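Trehalose-6-phosphate phosphatase (Candida albicans, PDB 5DXF) is a member of glycosyltransferase family 20, of the GT-B clan, with sheets flanked by helices. Local coordinates at residues Ser70-Leu75 with Thr83-Trp88; His136-Leu141 with Leu188-Ser193; Leu247-Leu252 with Ser286-Thr291; Leu442-Cys447 with Ser453-Ser458; Cys447-Asn452 with Lys502-Val507. All blocks are in the same frame, centred on the assembly; numbering follows the deposited sequence.

Contact 1 (Ser70-Leu75 with Thr83-Trp88); sequences SSQHFL and THLIAW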
# COMPACT_ATOMS: atom_id res chain seq x y z
N SER A 70 2.33 9.57 5.04
CA SER A 70 1.47 10.62 5.52
C SER A 70 1.27 10.46 7.01
O SER A 70 1.28 11.43 7.75
CB SER A 70 0.12 10.58 4.82
OG SER A 70 0.28 10.53 3.42
N SER A 71 1.10 9.23 7.47
CA SER A 71 0.95 9.01 8.89
C SER A 71 2.23 9.41 9.61
O SER A 71 2.19 10.11 10.61
CB SER A 71 0.62 7.54 9.16
OG SER A 71 0.98 7.17 10.48
N GLN A 72 3.37 9.07 9.04
CA GLN A 72 4.62 9.41 9.69
C GLN A 72 4.70 10.91 9.81
O GLN A 72 5.07 11.43 10.85
CB GLN A 72 5.78 8.87 8.85
CG GLN A 72 7.10 9.62 8.99
CD GLN A 72 7.60 9.61 10.40
OE1 GLN A 72 7.24 8.74 11.18
NE2 GLN A 72 8.42 10.58 10.74
N HIS A 73 4.33 11.62 8.76
CA HIS A 73 4.42 13.07 8.77
C HIS A 73 3.52 13.65 9.83
O HIS A 73 3.90 14.55 10.56
CB HIS A 73 4.04 13.66 7.42
CG HIS A 73 4.39 15.10 7.29
ND1 HIS A 73 5.66 15.58 7.51
CD2 HIS A 73 3.63 16.18 6.98
CE1 HIS A 73 5.67 16.89 7.33
NE2 HIS A 73 4.46 17.28 7.01
N PHE A 74 2.34 13.08 9.96
CA PHE A 74 1.37 13.57 10.91
C PHE A 74 2.01 13.43 12.27
O PHE A 74 1.84 14.28 13.14
CB PHE A 74 0.11 12.72 10.84
CG PHE A 74 -0.94 13.12 11.81
CD1 PHE A 74 -1.43 14.41 11.82
CD2 PHE A 74 -1.44 12.22 12.72
CE1 PHE A 74 -2.40 14.78 12.72
CE2 PHE A 74 -2.41 12.58 13.62
CZ PHE A 74 -2.89 13.87 13.62
N LEU A 75 2.74 12.35 12.45
CA LEU A 75 3.43 12.09 13.70
C LEU A 75 4.57 13.08 13.94
O LEU A 75 4.79 13.52 15.07
CB LEU A 75 3.97 10.66 13.72
CG LEU A 75 2.93 9.55 13.88
CD1 LEU A 75 3.60 8.19 13.89
CD2 LEU A 75 2.13 9.76 15.16
N THR A 83 7.69 12.36 17.40
CA THR A 83 8.03 11.04 16.89
C THR A 83 9.50 10.88 16.51
O THR A 83 10.15 11.81 16.08
CB THR A 83 7.12 10.64 15.72
OG1 THR A 83 5.77 10.54 16.20
CG2 THR A 83 7.53 9.31 15.15
N HIS A 84 9.98 9.66 16.65
CA HIS A 84 11.32 9.30 16.25
C HIS A 84 11.14 8.20 15.23
O HIS A 84 10.25 7.38 15.37
CB HIS A 84 12.12 8.77 17.44
CG HIS A 84 12.60 9.85 18.36
ND1 HIS A 84 11.77 10.52 19.23
CD2 HIS A 84 13.84 10.37 18.55
CE1 HIS A 84 12.47 11.40 19.91
NE2 HIS A 84 13.73 11.33 19.52
N LEU A 85 11.95 8.21 14.18
CA LEU A 85 11.76 7.27 13.08
C LEU A 85 12.91 6.29 12.97
O LEU A 85 14.07 6.68 12.90
CB LEU A 85 11.59 8.03 11.77
CG LEU A 85 11.23 7.21 10.54
CD1 LEU A 85 10.17 6.19 10.90
CD2 LEU A 85 10.76 8.10 9.42
N ILE A 86 12.57 5.01 12.97
CA ILE A 86 13.55 3.94 12.88
C ILE A 86 13.38 3.17 11.58
O ILE A 86 12.35 2.56 11.35
CB ILE A 86 13.34 2.97 14.05
CG1 ILE A 86 13.62 3.67 15.37
CG2 ILE A 86 14.22 1.74 13.90
CD1 ILE A 86 13.46 2.78 16.58
N ALA A 87 14.41 3.17 10.75
CA ALA A 87 14.36 2.52 9.44
C ALA A 87 15.73 2.30 8.81
O ALA A 87 16.74 2.77 9.31
CB ALA A 87 13.45 3.29 8.50
N TRP A 88 15.76 1.56 7.71
CA TRP A 88 16.98 1.29 6.97
C TRP A 88 16.81 1.87 5.59
O TRP A 88 15.70 2.17 5.18
CB TRP A 88 17.22 -0.22 6.87
CG TRP A 88 18.18 -0.64 5.78
CD1 TRP A 88 19.53 -0.56 5.82
CD2 TRP A 88 17.85 -1.21 4.51
NE1 TRP A 88 20.06 -1.04 4.66
CE2 TRP A 88 19.05 -1.45 3.84
CE3 TRP A 88 16.65 -1.55 3.88
CZ2 TRP A 88 19.10 -2.00 2.57
CZ3 TRP A 88 16.71 -2.09 2.62
CH2 TRP A 88 17.91 -2.31 1.99
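Q72, the first residue of 70-75 to touch strand 84-88, reaches L85 with the outer part of its side chain. Its CG lies anti to the backbone N (chi1 153°), and a bend at chi2 turns the amide to the leucine methyls. L85 CD2 packs against the amide carbon, with Q72 CD 3.6 Å away, and it is 3.7 Å from Q72 NE2. The other methyl is near the amide oxygen, L85 CD1 to Q72 OE1 being 3.9 Å. One turn further on, L75 points its CB at the loop residue just before the strand: L75 CB is 3.1 Å from T83 OG1 and 3.7 Å from T83 CB. The same hydroxyl donates a weak hydrogen bond from T83 OG1 to L75 O, 3.3 Å long. T83 CG2 occupies the space between the two helix residues, 4.0 Å from Q72 OE1 and 4.1 Å from L75 CB. Q72 and L75 both also rest on N35 of strand 34-37, so this face of helix 66-76 covers two adjacent strands of the large sheet. All four touching residues are buried, in a contact where polar groups, an amide and a hydroxyl, meet mainly hydrocarbon. The amide of Q72 meets L85 through van der Waals contact, while the threonine hydroxyl supplies a single weak polar link to a carbonyl of the helix.

Contact 2 (His136-Leu141 with Leu188-Ser193); sequences HPVWLL and LNKIKS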
# COMPACT_ATOMS: atom_id res chain seq x y z
N HIS A 136 16.21 8.02 12.94
CA HIS A 136 17.13 6.97 13.32
C HIS A 136 17.26 5.86 12.28
O HIS A 136 16.37 5.03 12.12
CB HIS A 136 16.72 6.42 14.68
CG HIS A 136 16.41 7.48 15.69
ND1 HIS A 136 16.58 7.29 17.04
CD2 HIS A 136 15.93 8.74 15.55
CE1 HIS A 136 16.22 8.38 17.69
NE2 HIS A 136 15.83 9.28 16.81
N PRO A 137 18.47 5.88 11.57
CA PRO A 137 18.54 4.89 10.49
C PRO A 137 19.35 3.64 10.82
O PRO A 137 19.90 3.55 11.91
CB PRO A 137 19.21 5.68 9.35
CG PRO A 137 19.97 6.79 10.00
CD PRO A 137 19.79 6.67 11.48
N VAL A 138 19.38 2.68 9.90
CA VAL A 138 20.16 1.47 10.07
C VAL A 138 20.97 1.23 8.81
O VAL A 138 20.50 1.53 7.72
CB VAL A 138 19.29 0.23 10.30
CG1 VAL A 138 20.05 -0.78 11.12
CG2 VAL A 138 17.98 0.60 10.97
N TRP A 139 22.18 0.70 8.97
CA TRP A 139 23.06 0.50 7.83
C TRP A 139 23.52 -0.93 7.69
O TRP A 139 24.00 -1.53 8.64
CB TRP A 139 24.28 1.39 7.94
CG TRP A 139 23.98 2.69 8.55
CD1 TRP A 139 23.70 2.93 9.85
CD2 TRP A 139 23.90 3.95 7.88
NE1 TRP A 139 23.46 4.26 10.04
CE2 TRP A 139 23.57 4.91 8.84
CE3 TRP A 139 24.07 4.35 6.55
CZ2 TRP A 139 23.41 6.25 8.53
CZ3 TRP A 139 23.91 5.68 6.25
CH2 TRP A 139 23.59 6.61 7.23
N LEU A 140 23.39 -1.46 6.48
CA LEU A 140 23.94 -2.75 6.12
C LEU A 140 24.90 -2.51 4.98
O LEU A 140 24.58 -1.83 4.02
CB LEU A 140 22.84 -3.71 5.70
CG LEU A 140 21.81 -4.14 6.75
CD1 LEU A 140 21.84 -3.26 7.99
CD2 LEU A 140 20.42 -4.14 6.15
N LEU A 141 26.14 -2.90 5.19
CA LEU A 141 27.21 -2.62 4.24
C LEU A 141 27.16 -3.31 2.89
O LEU A 141 27.44 -2.71 1.86
CB LEU A 141 28.57 -2.88 4.87
CG LEU A 141 28.58 -3.54 6.24
CD1 LEU A 141 30.01 -3.84 6.65
CD2 LEU A 141 27.92 -2.62 7.25
N LEU A 188 16.36 -3.96 16.10
CA LEU A 188 16.36 -4.06 17.57
C LEU A 188 17.52 -3.30 18.22
O LEU A 188 17.32 -2.53 19.16
CB LEU A 188 16.41 -5.52 18.02
CG LEU A 188 16.77 -5.77 19.50
CD1 LEU A 188 15.78 -5.10 20.46
CD2 LEU A 188 16.88 -7.26 19.82
N ASN A 189 18.72 -3.56 17.71
CA ASN A 189 19.95 -2.89 18.14
C ASN A 189 19.81 -1.37 18.22
O ASN A 189 20.04 -0.77 19.27
CB ASN A 189 21.09 -3.26 17.19
CG ASN A 189 22.36 -2.44 17.43
OD1 ASN A 189 22.48 -1.32 16.94
ND2 ASN A 189 23.30 -3.01 18.17
N LYS A 190 19.42 -0.76 17.11
CA LYS A 190 19.21 0.69 17.09
C LYS A 190 18.11 1.16 18.05
O LYS A 190 18.31 2.12 18.81
CB LYS A 190 18.89 1.14 15.67
CG LYS A 190 19.90 0.70 14.62
CD LYS A 190 21.22 1.45 14.76
CE LYS A 190 22.19 1.09 13.64
NZ LYS A 190 23.49 1.80 13.77
N ILE A 191 17.02 0.41 18.09
CA ILE A 191 15.86 0.77 18.88
C ILE A 191 16.23 0.83 20.35
O ILE A 191 15.87 1.76 21.06
CB ILE A 191 14.78 -0.31 18.73
CG1 ILE A 191 14.33 -0.40 17.27
CG2 ILE A 191 13.60 -0.05 19.66
CD1 ILE A 191 13.03 -1.14 17.09
N LYS A 192 16.99 -0.17 20.78
CA LYS A 192 17.43 -0.25 22.17
C LYS A 192 18.48 0.81 22.42
O LYS A 192 18.58 1.36 23.52
CB LYS A 192 17.99 -1.64 22.52
CG LYS A 192 18.59 -1.70 23.94
CD LYS A 192 18.50 -3.08 24.57
CE LYS A 192 18.38 -2.99 26.09
NZ LYS A 192 19.69 -2.98 26.80
N SER A 193 19.26 1.11 21.38
CA SER A 193 20.25 2.16 21.47
C SER A 193 19.62 3.49 21.86
O SER A 193 20.15 4.20 22.72
CB SER A 193 21.02 2.31 20.16
OG SER A 193 21.61 3.59 20.07
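K190 lays the aliphatic part of its side chain over V138, with K190 CG and K190 CE each 3.8 Å from V138 CG1. The other branch of the valine takes a smaller share, V138 CG2 lying 4.1 Å from K190 CG. The two side chains meet at a slant. A bend at chi2 (-71°) turns the lysine across V138 toward W139, and beyond it the chain is extended to the nitrogen. On the way it passes the backbone of the preceding residue: P137 O is 3.8 Å from both K190 CD and K190 CE, a contact with carbons of the chain. At the far end, K190 NZ arrives at the edge of the W139 ring, near its plane, 4.1 Å from W139 CD1. It does not stand over the indole. One indole face instead carries P137 CB, 4.0 Å above the plane and displaced toward the rim, and the tryptophan has a cation-pi partner in K121. This partly buried patch lies where strand 136-138, the outermost on its side of the nine-stranded sheet, is covered by helix 173-194. V138 continues the packing onto A186 and Y187 of that helix and onto W88 of the adjoining strand, while I191, one residue after the lysine, packs on I86 of strand 84-88 and on L211 of helix 211-218.

Contact 3 (Leu247-Leu252 with Ser286-Thr291); sequences LLDGML and SAYGTT
Y288 stretches from a beta turn toward D249 on helix 244-251. Its CB points at the helix, and with CG anti to the carbonyl carbon (chi1 -58°) the ring extends away from the turn. At the far end of the ring, Y288 CZ comes within 3.9 Å of D249 OD1. The tip, Y288 OH, is 2.6 Å from D249 OD1 and 3.6 Å from D249 CG. The carboxylate oxygen lies at the ring edge, in its plane, although the carboxylate plane is turned 44° from the ring. The same hydroxyl is hydrogen-bonded to Q213 OE1. The root of the tyrosine is set by the type I' turn A287-T290, closed by backbone bonds in both directions between its end residues; T290 O also accepts from S286 OG. L252, just past the helix, packs on V285 of the same hairpin. The polar part of the contact is concentrated at the phenol oxygen, which lies close to two side-chain oxygens, that of Q213 and that of the aspartate.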
# COMPACT_ATOMS: atom_id res chain seq x y z
N LEU A 247 8.13 -16.73 12.65
CA LEU A 247 7.44 -15.53 12.20
C LEU A 247 6.19 -15.23 13.01
O LEU A 247 5.99 -14.12 13.47
CB LEU A 247 7.08 -15.66 10.73
CG LEU A 247 8.23 -15.94 9.78
CD1 LEU A 247 7.78 -16.81 8.62
CD2 LEU A 247 8.79 -14.64 9.27
N LEU A 248 5.37 -16.25 13.22
CA LEU A 248 4.20 -16.14 14.09
C LEU A 248 4.55 -15.73 15.52
O LEU A 248 3.96 -14.79 16.09
CB LEU A 248 3.47 -17.48 14.10
CG LEU A 248 1.95 -17.44 13.97
CD1 LEU A 248 1.55 -16.66 12.73
CD2 LEU A 248 1.42 -18.85 13.90
N ASP A 249 5.50 -16.47 16.10
CA ASP A 249 6.13 -16.12 17.38
C ASP A 249 6.42 -14.63 17.35
O ASP A 249 5.73 -13.86 18.01
CB ASP A 249 7.42 -16.91 17.59
CG ASP A 249 8.09 -16.63 18.92
OD1 ASP A 249 7.50 -16.96 19.97
OD2 ASP A 249 9.22 -16.10 18.89
N GLY A 250 7.41 -14.26 16.55
CA GLY A 250 7.82 -12.88 16.31
C GLY A 250 6.68 -11.88 16.38
O GLY A 250 6.76 -10.90 17.12
N MET A 251 5.62 -12.14 15.64
CA MET A 251 4.48 -11.24 15.61
C MET A 251 3.75 -11.18 16.95
O MET A 251 3.20 -10.14 17.31
CB MET A 251 3.50 -11.63 14.50
CG MET A 251 4.03 -11.41 13.10
SD MET A 251 2.81 -11.76 11.81
CE MET A 251 3.32 -13.40 11.30
N LEU A 252 3.75 -12.29 17.68
CA LEU A 252 2.98 -12.35 18.93
C LEU A 252 3.50 -11.51 20.09
O LEU A 252 2.97 -11.60 21.19
CB LEU A 252 2.87 -13.80 19.40
CG LEU A 252 1.80 -14.59 18.65
CD1 LEU A 252 1.73 -16.01 19.16
CD2 LEU A 252 0.46 -13.88 18.79
N SER A 286 -4.24 -15.62 22.67
CA SER A 286 -3.61 -15.63 23.98
C SER A 286 -2.50 -16.66 24.10
O SER A 286 -2.70 -17.85 23.86
CB SER A 286 -4.64 -15.86 25.08
OG SER A 286 -4.17 -15.33 26.30
N ALA A 287 -1.33 -16.18 24.49
CA ALA A 287 -0.16 -17.02 24.70
C ALA A 287 0.79 -16.35 25.67
O ALA A 287 0.68 -15.15 25.90
CB ALA A 287 0.53 -17.31 23.38
N TYR A 288 1.69 -17.14 26.25
CA TYR A 288 2.70 -16.68 27.22
C TYR A 288 2.07 -16.41 28.59
O TYR A 288 2.72 -15.86 29.47
CB TYR A 288 3.43 -15.41 26.76
CG TYR A 288 4.18 -15.49 25.44
CD1 TYR A 288 4.05 -16.58 24.59
CD2 TYR A 288 5.01 -14.45 25.05
CE1 TYR A 288 4.74 -16.63 23.39
CE2 TYR A 288 5.70 -14.50 23.86
CZ TYR A 288 5.56 -15.59 23.03
OH TYR A 288 6.24 -15.64 21.84
N GLY A 289 0.80 -16.78 28.75
CA GLY A 289 0.04 -16.37 29.92
C GLY A 289 -0.26 -14.90 29.78
O GLY A 289 -0.48 -14.18 30.76
N THR A 290 -0.27 -14.45 28.53
CA THR A 290 -0.47 -13.05 28.17
C THR A 290 -1.55 -12.99 27.09
O THR A 290 -1.73 -13.96 26.34
CB THR A 290 0.84 -12.41 27.66
OG1 THR A 290 1.86 -12.55 28.65
CG2 THR A 290 0.65 -10.94 27.33
N THR A 291 -2.20 -11.86 26.97
CA THR A 291 -3.25 -11.72 25.98
C THR A 291 -2.87 -10.69 24.91
O THR A 291 -2.39 -9.61 25.21
CB THR A 291 -4.61 -11.43 26.64
OG1 THR A 291 -5.66 -11.89 25.80
CG2 THR A 291 -4.78 -9.95 26.90

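Contact 4 (Leu442-Cys447 with Ser453-Ser458); sequences LEFVIC and SPLILS
Helix 439-447 and strand 455-458 are consecutive elements of a beta-alpha-beta unit that starts with strand 428-430, and the helix packs back onto the strand that follows it. F444 carries most of the contact. Its CG is anti to the backbone N (chi1 168°), and the ring reaches the residues that lead into the strand. F444 CZ is 3.4 Å from S453 O and likewise 3.4 Å from P454 O, so the ring tip lies against two successive peptide carbonyls, both approached obliquely. Further back on the ring, F444 CE2 is 3.6 Å from L455 CB, and the two side chains run past one another in opposite directions. S453 CB also touches the ring, 4.0 Å from F444 CZ. A second, smaller apolar contact comes from V445, whose CG2 is 3.9 Å from L455 CD2, the valine and leucine crossing at about a right angle. F444 and L455 both reach A428 on the neighbouring strand, and V445 also packs on L503 and V507 of helix 493-509. The hydroxyl of S453 is bonded away from the phenylalanine, to A425 O. The contact is thus buried and largely apolar, one aromatic ring and two aliphatic side chains between helix and strand, and the carbonyls of S453 and P454 are in van der Waals contact with F444 CZ and CE2.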
# COMPACT_ATOMS: atom_id res chain seq x y z
N LEU A 442 -9.00 5.76 -3.34
CA LEU A 442 -9.36 6.81 -2.40
C LEU A 442 -8.97 8.19 -2.93
O LEU A 442 -9.79 9.12 -2.96
CB LEU A 442 -8.69 6.56 -1.04
CG LEU A 442 -8.86 5.16 -0.44
CD1 LEU A 442 -7.99 5.01 0.81
CD2 LEU A 442 -10.32 4.89 -0.11
N GLU A 443 -7.71 8.31 -3.35
CA GLU A 443 -7.22 9.55 -3.96
C GLU A 443 -8.08 9.99 -5.15
O GLU A 443 -8.39 11.17 -5.30
CB GLU A 443 -5.76 9.40 -4.39
CG GLU A 443 -4.76 9.70 -3.29
CD GLU A 443 -3.40 9.08 -3.54
OE1 GLU A 443 -2.46 9.38 -2.77
OE2 GLU A 443 -3.27 8.28 -4.49
N PHE A 444 -8.46 9.02 -5.98
CA PHE A 444 -9.33 9.27 -7.12
C PHE A 444 -10.68 9.82 -6.68
O PHE A 444 -11.19 10.79 -7.26
CB PHE A 444 -9.53 7.98 -7.93
CG PHE A 444 -10.63 8.06 -8.95
CD1 PHE A 444 -10.41 8.64 -10.19
CD2 PHE A 444 -11.89 7.55 -8.66
CE1 PHE A 444 -11.42 8.71 -11.13
CE2 PHE A 444 -12.91 7.62 -9.60
CZ PHE A 444 -12.68 8.20 -10.83
N VAL A 445 -11.26 9.20 -5.65
CA VAL A 445 -12.55 9.64 -5.14
C VAL A 445 -12.46 11.08 -4.65
O VAL A 445 -13.36 11.88 -4.91
CB VAL A 445 -13.06 8.73 -3.99
CG1 VAL A 445 -14.28 9.33 -3.33
CG2 VAL A 445 -13.38 7.34 -4.52
N ILE A 446 -11.36 11.42 -3.96
CA ILE A 446 -11.15 12.81 -3.57
C ILE A 446 -11.09 13.72 -4.80
O ILE A 446 -11.71 14.79 -4.84
CB ILE A 446 -9.85 13.01 -2.76
CG1 ILE A 446 -9.94 12.31 -1.40
CG2 ILE A 446 -9.56 14.49 -2.56
CD1 ILE A 446 -8.72 12.55 -0.54
N CYS A 447 -10.33 13.29 -5.80
CA CYS A 447 -10.11 14.08 -7.01
C CYS A 447 -11.37 14.23 -7.85
O CYS A 447 -11.40 15.06 -8.77
CB CYS A 447 -9.00 13.45 -7.86
SG CYS A 447 -7.34 13.63 -7.18
N SER A 453 -16.68 11.50 -11.46
CA SER A 453 -16.46 10.35 -12.34
C SER A 453 -16.48 9.04 -11.54
O SER A 453 -15.99 8.98 -10.41
CB SER A 453 -15.13 10.50 -13.09
OG SER A 453 -15.25 11.47 -14.12
N PRO A 454 -17.07 7.99 -12.14
CA PRO A 454 -17.26 6.69 -11.48
C PRO A 454 -15.98 5.89 -11.21
O PRO A 454 -14.98 5.94 -11.95
CB PRO A 454 -18.15 5.92 -12.47
CG PRO A 454 -17.91 6.57 -13.78
CD PRO A 454 -17.70 8.02 -13.47
N LEU A 455 -16.04 5.14 -10.11
CA LEU A 455 -14.97 4.24 -9.71
C LEU A 455 -15.46 2.80 -9.74
O LEU A 455 -16.48 2.46 -9.14
CB LEU A 455 -14.48 4.60 -8.30
CG LEU A 455 -13.64 3.52 -7.61
CD1 LEU A 455 -12.29 3.37 -8.29
CD2 LEU A 455 -13.49 3.82 -6.13
N ILE A 456 -14.73 1.95 -10.46
CA ILE A 456 -15.01 0.53 -10.47
C ILE A 456 -13.95 -0.20 -9.65
O ILE A 456 -12.74 -0.00 -9.85
CB ILE A 456 -15.05 -0.04 -11.90
CG1 ILE A 456 -16.01 0.77 -12.76
CG2 ILE A 456 -15.46 -1.50 -11.88
CD1 ILE A 456 -16.20 0.20 -14.15
N LEU A 457 -14.41 -1.03 -8.72
CA LEU A 457 -13.54 -1.62 -7.72
C LEU A 457 -13.60 -3.15 -7.73
O LEU A 457 -14.68 -3.74 -7.79
CB LEU A 457 -13.92 -1.09 -6.33
CG LEU A 457 -12.77 -0.81 -5.36
CD1 LEU A 457 -11.77 0.11 -6.02
CD2 LEU A 457 -13.30 -0.19 -4.07
N SER A 458 -12.43 -3.77 -7.69
CA SER A 458 -12.34 -5.22 -7.59
C SER A 458 -12.85 -5.63 -6.22
O SER A 458 -12.59 -4.94 -5.23
CB SER A 458 -10.90 -5.70 -7.80
OG SER A 458 -10.76 -7.07 -7.47

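Contact 5 (Cys447-Asn452 with Lys502-Val507); sequences CQKYNN and KLYEKV
The loop after helix 439-447 passes helix 493-509 most closely at K449 and Y504, whose CA atoms are 6.7 Å apart. K449 starts over one face of the Y504 ring, with K449 CB 3.8 Å from the ring centroid and 24° off its normal, a CH-pi contact. From there the lysine runs across to the phenol oxygen. Its CG takes the crowded position between backbone N and carbonyl carbon (chi1 90°), and a bend at chi3 (-99°) brings the amine round to donate a hydrogen bond from K449 NZ to Y504 OH, 2.9 Å long. The next carbon after CB, K449 CG, lies 3.5 Å above the plane of the Y450 ring, over its centre, so the lysine passes between two tyrosines. A weak hydrogen bond runs from K449 NZ to Y450 OH, 3.4 Å long. E307 completes the cluster, its OE1 in a salt bridge with the lysine and its OE2 hydrogen-bonded to Y504 OH. This is a lysine flanked by aromatic rings at the protein surface, its carbons on ring faces and its amine paired with a carboxylate, and it ties a helix-to-strand loop of a beta-alpha-beta unit to a later helix.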
# COMPACT_ATOMS: atom_id res chain seq x y z
N CYS A 447 -10.33 13.29 -5.80
CA CYS A 447 -10.11 14.08 -7.01
C CYS A 447 -11.37 14.23 -7.85
O CYS A 447 -11.40 15.06 -8.77
CB CYS A 447 -9.00 13.45 -7.86
SG CYS A 447 -7.34 13.63 -7.18
N GLN A 448 -12.39 13.44 -7.56
CA GLN A 448 -13.61 13.48 -8.36
C GLN A 448 -14.80 14.12 -7.66
O GLN A 448 -15.92 14.01 -8.15
CB GLN A 448 -14.00 12.06 -8.80
CG GLN A 448 -13.08 11.47 -9.84
CD GLN A 448 -13.01 12.31 -11.09
OE1 GLN A 448 -14.00 12.94 -11.49
NE2 GLN A 448 -11.85 12.32 -11.73
N LYS A 449 -14.58 14.79 -6.53
CA LYS A 449 -15.70 15.33 -5.77
C LYS A 449 -16.49 16.37 -6.57
O LYS A 449 -17.71 16.45 -6.43
CB LYS A 449 -15.21 15.95 -4.44
CG LYS A 449 -14.84 17.42 -4.51
CD LYS A 449 -14.19 17.90 -3.22
CE LYS A 449 -15.17 18.63 -2.30
NZ LYS A 449 -14.47 19.32 -1.16
N TYR A 450 -15.82 17.14 -7.41
CA TYR A 450 -16.51 18.15 -8.20
C TYR A 450 -16.91 17.59 -9.55
O TYR A 450 -17.95 17.96 -10.11
CB TYR A 450 -15.63 19.39 -8.36
CG TYR A 450 -15.21 20.03 -7.06
CD1 TYR A 450 -13.87 20.24 -6.77
CD2 TYR A 450 -16.15 20.41 -6.11
CE1 TYR A 450 -13.48 20.83 -5.58
CE2 TYR A 450 -15.77 21.00 -4.92
CZ TYR A 450 -14.43 21.20 -4.65
OH TYR A 450 -14.05 21.79 -3.47
N ASN A 451 -16.11 16.67 -10.07
CA ASN A 451 -16.34 16.13 -11.40
C ASN A 451 -17.23 14.89 -11.41
O ASN A 451 -17.94 14.63 -12.39
CB ASN A 451 -14.99 15.82 -12.06
CG ASN A 451 -15.12 15.51 -13.53
OD1 ASN A 451 -14.40 14.69 -14.08
ND2 ASN A 451 -16.08 16.17 -14.18
N ASN A 452 -17.19 14.13 -10.32
CA ASN A 452 -18.08 12.97 -10.10
C ASN A 452 -17.92 11.83 -11.09
O ASN A 452 -18.91 11.23 -11.51
CB ASN A 452 -19.55 13.42 -10.10
CG ASN A 452 -19.84 14.49 -9.08
OD1 ASN A 452 -19.72 14.27 -7.87
ND2 ASN A 452 -20.25 15.66 -9.56
N LYS A 502 -21.58 9.68 -1.69
CA LYS A 502 -21.45 8.55 -0.77
C LYS A 502 -20.00 8.14 -0.55
O LYS A 502 -19.52 8.09 0.59
CB LYS A 502 -22.25 7.35 -1.30
CG LYS A 502 -23.73 7.63 -1.50
CD LYS A 502 -24.45 6.45 -2.13
CE LYS A 502 -25.94 6.74 -2.29
NZ LYS A 502 -26.80 5.82 -1.50
N LEU A 503 -19.30 7.87 -1.65
CA LEU A 503 -17.90 7.45 -1.58
C LEU A 503 -16.99 8.53 -1.00
O LEU A 503 -16.04 8.23 -0.29
CB LEU A 503 -17.39 7.07 -2.97
CG LEU A 503 -18.11 5.92 -3.67
CD1 LEU A 503 -17.51 5.69 -5.05
CD2 LEU A 503 -18.02 4.66 -2.83
N TYR A 504 -17.29 9.79 -1.31
CA TYR A 504 -16.45 10.89 -0.86
C TYR A 504 -16.52 11.04 0.65
O TYR A 504 -15.48 11.04 1.32
CB TYR A 504 -16.85 12.20 -1.54
CG TYR A 504 -15.96 13.38 -1.21
CD1 TYR A 504 -14.70 13.50 -1.77
CD2 TYR A 504 -16.40 14.37 -0.35
CE1 TYR A 504 -13.89 14.59 -1.47
CE2 TYR A 504 -15.61 15.46 -0.05
CZ TYR A 504 -14.35 15.56 -0.61
OH TYR A 504 -13.57 16.65 -0.29
N GLU A 505 -17.72 11.15 1.21
CA GLU A 505 -17.82 11.23 2.67
C GLU A 505 -17.37 9.93 3.33
O GLU A 505 -16.89 9.94 4.46
CB GLU A 505 -19.25 11.60 3.11
CG GLU A 505 -20.37 11.05 2.25
CD GLU A 505 -21.71 11.21 2.92
OE1 GLU A 505 -22.19 12.35 3.05
OE2 GLU A 505 -22.28 10.17 3.33
N LYS A 506 -17.50 8.80 2.62
CA LYS A 506 -17.02 7.54 3.18
C LYS A 506 -15.49 7.54 3.32
O LYS A 506 -14.94 7.00 4.28
CB LYS A 506 -17.46 6.34 2.34
CG LYS A 506 -17.26 5.01 3.06
CD LYS A 506 -17.99 4.99 4.40
CE LYS A 506 -17.70 3.73 5.19
NZ LYS A 506 -16.25 3.57 5.50
N VAL A 507 -14.81 8.13 2.34
CA VAL A 507 -13.36 8.29 2.36
C VAL A 507 -12.95 9.31 3.42
O VAL A 507 -11.99 9.10 4.16
CB VAL A 507 -12.82 8.72 0.98
CG1 VAL A 507 -11.36 9.15 1.09
CG2 VAL A 507 -12.96 7.60 -0.02

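How the contacts relate
The contacts fall into two groups. Contacts 1, 2 and 3 come first along the chain, in that order, and all reach the nine-stranded sheet. Contacts 1 and 2 touch through neighbouring strands 84-88 and 136-138, with centres 15 Å apart, whereas contact 3 lies about 24 Å from contact 2 between centres. Contact 4 packs helix 439-447 on the three-stranded sheet containing 455-458; contact 5 joins the loop between that helix and strand to helix 493-509. Their centres are 8 Å apart, their segments alternate along the chain, and they share C447. Contacts 2 and 4 lie on opposite sides of the chain's centre, 39 Å between centres, consistent with the two Rossmann-like halves of a GT-B fold.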